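Local coordinates for DUF2235 domain-containing protein (Pseudomonas aeruginosa, PDB 4O5P) that acts as a phospholipase effector of the type VI secretion system, probably hydrolysing membrane phospholipids of rival cells, at residues P224-Y232 / Y265-S273. Numbering follows the deposited sequence.
Sequences PHILAMRLY and YRFAGLPIS
Ser273 OG is gripped by two charged side chains. Arg230 NH1 donates to it at 2.9 Å, with OG tilted 15° from the guanidinium plane, and Glu275 OE2 is its second hydrogen-bond partner. The Arg230 chain bends at chi2 (-63°) and leans across toward 270-273, which brings CD as well as NH1 near Ser273 OG. Asp37 forms a salt bridge with Arg230 NE and helps fix the guanidinium. The backbones of 225-232 and 270-273 run parallel. Met229 N donates to Pro271 O (2.8 Å), Ser273 N to Met229 O (3.0 Å) and Leu231 N to Ser273 O (2.8 Å). On the face bearing Met229 and Ile272, the selenomethionine chain bends at chi3 (38°) and brings its end to Phe267. Its CE sits over one ring face, 4.1 Å from the centroid, in a CH-pi contact. SE approaches the ring obliquely, a Met-aromatic contact. Leu270 CD1 lies 3.8 Å from Ile226 CG2 and also touches Met229 CG. A type I' turn, Phe267 to Leu270, folds 266-267 back against 270-273. Helix 195-219 packs on Phe267 and Leu270. Strands 225-236 and 270-280 are parallel neighbours in the central sheet, consistent with an alpha/beta-hydrolase fold; 225-236 leads into a probable nucleophile elbow.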
loop_
_atom_site.group_PDB
_atom_site.type_symbol
_atom_site.label_atom_id
_atom_site.label_comp_id
_atom_site.label_asym_id
_atom_site.label_seq_id
_atom_site.Cartn_x
_atom_site.Cartn_y
_atom_site.Cartn_z
ATOM N N PRO A 224 6.024 -6.590 -38.212
ATOM C CA PRO A 224 6.225 -7.779 -37.373
ATOM C C PRO A 224 4.918 -8.466 -36.960
ATOM O O PRO A 224 3.917 -7.776 -36.740
ATOM C CB PRO A 224 6.924 -7.209 -36.120
ATOM C CG PRO A 224 7.127 -5.707 -36.395
ATOM C CD PRO A 224 6.118 -5.351 -37.424
ATOM N N HIS A 225 4.930 -9.797 -36.858
ATOM C CA HIS A 225 3.794 -10.518 -36.285
ATOM C C HIS A 225 3.760 -10.303 -34.766
ATOM O O HIS A 225 4.678 -10.723 -34.067
ATOM C CB HIS A 225 3.881 -12.024 -36.568
ATOM C CG HIS A 225 3.531 -12.408 -37.973
ATOM N ND1 HIS A 225 3.833 -11.621 -39.064
ATOM C CD2 HIS A 225 2.928 -13.516 -38.467
ATOM C CE1 HIS A 225 3.425 -12.223 -40.169
ATOM N NE2 HIS A 225 2.874 -13.375 -39.833
ATOM N N ILE A 226 2.701 -9.664 -34.266
ATOM C CA ILE A 226 2.543 -9.440 -32.830
ATOM C C ILE A 226 2.099 -10.715 -32.133
ATOM O O ILE A 226 1.033 -11.250 -32.432
ATOM C CB ILE A 226 1.546 -8.299 -32.541
ATOM C CG1 ILE A 226 1.947 -7.041 -33.304
ATOM C CG2 ILE A 226 1.486 -8.008 -31.055
ATOM C CD1 ILE A 226 3.393 -6.654 -33.114
ATOM N N LEU A 227 2.906 -11.187 -31.184
ATOM C CA LEU A 227 2.744 -12.533 -30.650
ATOM C C LEU A 227 2.007 -12.637 -29.323
ATOM O O LEU A 227 1.149 -13.510 -29.153
ATOM C CB LEU A 227 4.108 -13.195 -30.497
ATOM C CG LEU A 227 4.804 -13.570 -31.798
ATOM C CD1 LEU A 227 6.152 -14.185 -31.508
ATOM C CD2 LEU A 227 3.926 -14.532 -32.581
ATOM N N ALA A 228 2.368 -11.789 -28.364
ATOM C CA ALA A 228 1.821 -11.926 -27.018
ATOM C C ALA A 228 2.035 -10.676 -26.205
ATOM O O ALA A 228 2.718 -9.736 -26.634
ATOM C CB ALA A 228 2.456 -13.124 -26.283
HETATM N N MSE A 229 1.452 -10.696 -25.013
HETATM C CA MSE A 229 1.644 -9.640 -24.048
HETATM C C MSE A 229 2.079 -10.231 -22.731
HETATM O O MSE A 229 1.388 -11.066 -22.161
HETATM C CB MSE A 229 0.360 -8.850 -23.882
HETATM C CG MSE A 229 0.141 -7.994 -25.094
HETATM SE SE MSE A 229 -1.255 -6.738 -25.032
HETATM C CE MSE A 229 -1.157 -6.090 -23.158
ATOM N N ARG A 230 3.235 -9.773 -22.262
ATOM C CA ARG A 230 3.885 -10.329 -21.089
ATOM C C ARG A 230 4.110 -9.199 -20.098
ATOM O O ARG A 230 4.735 -8.190 -20.443
ATOM C CB ARG A 230 5.214 -10.949 -21.501
ATOM C CG ARG A 230 5.092 -11.952 -22.640
ATOM C CD ARG A 230 4.241 -13.120 -22.222
ATOM N NE ARG A 230 4.040 -14.105 -23.288
ATOM C CZ ARG A 230 3.100 -15.046 -23.250
ATOM N NH1 ARG A 230 2.282 -15.131 -22.203
ATOM N NH2 ARG A 230 2.977 -15.907 -24.249
ATOM N N LEU A 231 3.595 -9.363 -18.876
ATOM C CA LEU A 231 3.549 -8.262 -17.907
ATOM C C LEU A 231 4.498 -8.478 -16.726
ATOM O O LEU A 231 4.619 -9.581 -16.215
ATOM C CB LEU A 231 2.132 -8.062 -17.362
ATOM C CG LEU A 231 1.011 -7.644 -18.320
ATOM C CD1 LEU A 231 -0.164 -7.091 -17.568
ATOM C CD2 LEU A 231 1.497 -6.637 -19.308
ATOM N N TYR A 232 5.163 -7.406 -16.315
ATOM C CA TYR A 232 6.019 -7.383 -15.137
ATOM C C TYR A 232 5.484 -6.230 -14.298
ATOM O O TYR A 232 5.437 -5.083 -14.762
ATOM C CB TYR A 232 7.483 -7.182 -15.550
ATOM C CG TYR A 232 7.829 -8.077 -16.721
ATOM C CD1 TYR A 232 7.549 -7.676 -18.026
ATOM C CD2 TYR A 232 8.370 -9.340 -16.523
ATOM C CE1 TYR A 232 7.821 -8.495 -19.097
ATOM C CE2 TYR A 232 8.644 -10.172 -17.602
ATOM C CZ TYR A 232 8.371 -9.738 -18.878
ATOM O OH TYR A 232 8.637 -10.549 -19.959
ATOM N N TYR A 265 -5.962 -17.044 -21.545
ATOM C CA TYR A 265 -6.141 -15.637 -21.294
ATOM C C TYR A 265 -5.687 -14.855 -22.517
ATOM O O TYR A 265 -4.574 -15.038 -23.023
ATOM C CB TYR A 265 -5.395 -15.244 -20.011
ATOM C CG TYR A 265 -5.789 -16.139 -18.855
ATOM C CD1 TYR A 265 -5.124 -17.339 -18.623
ATOM C CD2 TYR A 265 -6.843 -15.804 -18.017
ATOM C CE1 TYR A 265 -5.487 -18.181 -17.586
ATOM C CE2 TYR A 265 -7.214 -16.640 -16.965
ATOM C CZ TYR A 265 -6.526 -17.829 -16.759
ATOM O OH TYR A 265 -6.880 -18.672 -15.724
ATOM N N ARG A 266 -6.583 -14.016 -23.022
ATOM C CA ARG A 266 -6.298 -13.245 -24.216
ATOM C C ARG A 266 -6.762 -11.812 -24.068
ATOM O O ARG A 266 -7.762 -11.539 -23.400
ATOM C CB ARG A 266 -6.905 -13.909 -25.462
ATOM C CG ARG A 266 -6.084 -15.116 -25.912
ATOM C CD ARG A 266 -6.728 -15.931 -27.000
ATOM N NE ARG A 266 -5.964 -17.159 -27.204
ATOM C CZ ARG A 266 -4.962 -17.301 -28.071
ATOM N NH1 ARG A 266 -4.582 -16.291 -28.844
ATOM N NH2 ARG A 266 -4.334 -18.464 -28.169
ATOM N N PHE A 267 -5.998 -10.919 -24.690
ATOM C CA PHE A 267 -6.196 -9.485 -24.630
ATOM C C PHE A 267 -6.210 -9.045 -26.086
ATOM O O PHE A 267 -5.153 -8.965 -26.737
ATOM C CB PHE A 267 -5.015 -8.846 -23.896
ATOM C CG PHE A 267 -5.131 -7.360 -23.708
ATOM C CD1 PHE A 267 -4.640 -6.488 -24.666
ATOM C CD2 PHE A 267 -5.703 -6.834 -22.546
ATOM C CE1 PHE A 267 -4.720 -5.114 -24.490
ATOM C CE2 PHE A 267 -5.789 -5.462 -22.359
ATOM C CZ PHE A 267 -5.293 -4.597 -23.339
ATOM N N ALA A 268 -7.409 -8.786 -26.600
ATOM C CA ALA A 268 -7.591 -8.488 -28.021
ATOM C C ALA A 268 -7.012 -9.601 -28.920
ATOM O O ALA A 268 -6.368 -9.334 -29.937
ATOM C CB ALA A 268 -6.982 -7.128 -28.354
ATOM N N GLY A 269 -7.243 -10.852 -28.527
ATOM C CA GLY A 269 -6.807 -11.995 -29.312
ATOM C C GLY A 269 -5.453 -12.536 -28.896
ATOM O O GLY A 269 -5.165 -13.723 -29.102
ATOM N N LEU A 270 -4.634 -11.660 -28.307
ATOM C CA LEU A 270 -3.251 -11.975 -27.969
ATOM C C LEU A 270 -3.157 -12.679 -26.622
ATOM O O LEU A 270 -3.767 -12.224 -25.647
ATOM C CB LEU A 270 -2.432 -10.686 -27.882
ATOM C CG LEU A 270 -2.139 -9.828 -29.108
ATOM C CD1 LEU A 270 -1.466 -8.536 -28.662
ATOM C CD2 LEU A 270 -1.257 -10.574 -30.108
ATOM N N PRO A 271 -2.375 -13.772 -26.555
ATOM C CA PRO A 271 -2.086 -14.402 -25.262
ATOM C C PRO A 271 -1.524 -13.355 -24.321
ATOM O O PRO A 271 -0.737 -12.503 -24.769
ATOM C CB PRO A 271 -0.983 -15.417 -25.605
ATOM C CG PRO A 271 -1.193 -15.735 -27.047
ATOM C CD PRO A 271 -1.693 -14.455 -27.674
ATOM N N ILE A 272 -1.922 -13.409 -23.051
ATOM C CA ILE A 272 -1.435 -12.463 -22.052
ATOM C C ILE A 272 -1.132 -13.188 -20.757
ATOM O O ILE A 272 -1.876 -14.082 -20.327
ATOM C CB ILE A 272 -2.456 -11.312 -21.793
ATOM C CG1 ILE A 272 -1.866 -10.243 -20.863
ATOM C CG2 ILE A 272 -3.793 -11.859 -21.263
ATOM C CD1 ILE A 272 -2.763 -9.010 -20.729
ATOM N N SER A 273 -0.029 -12.801 -20.126
ATOM C CA SER A 273 0.325 -13.370 -18.834
ATOM C C SER A 273 1.042 -12.334 -17.982
ATOM O O SER A 273 1.687 -11.439 -18.509
ATOM C CB SER A 273 1.241 -14.568 -19.057
ATOM O OG SER A 273 2.510 -14.138 -19.525
#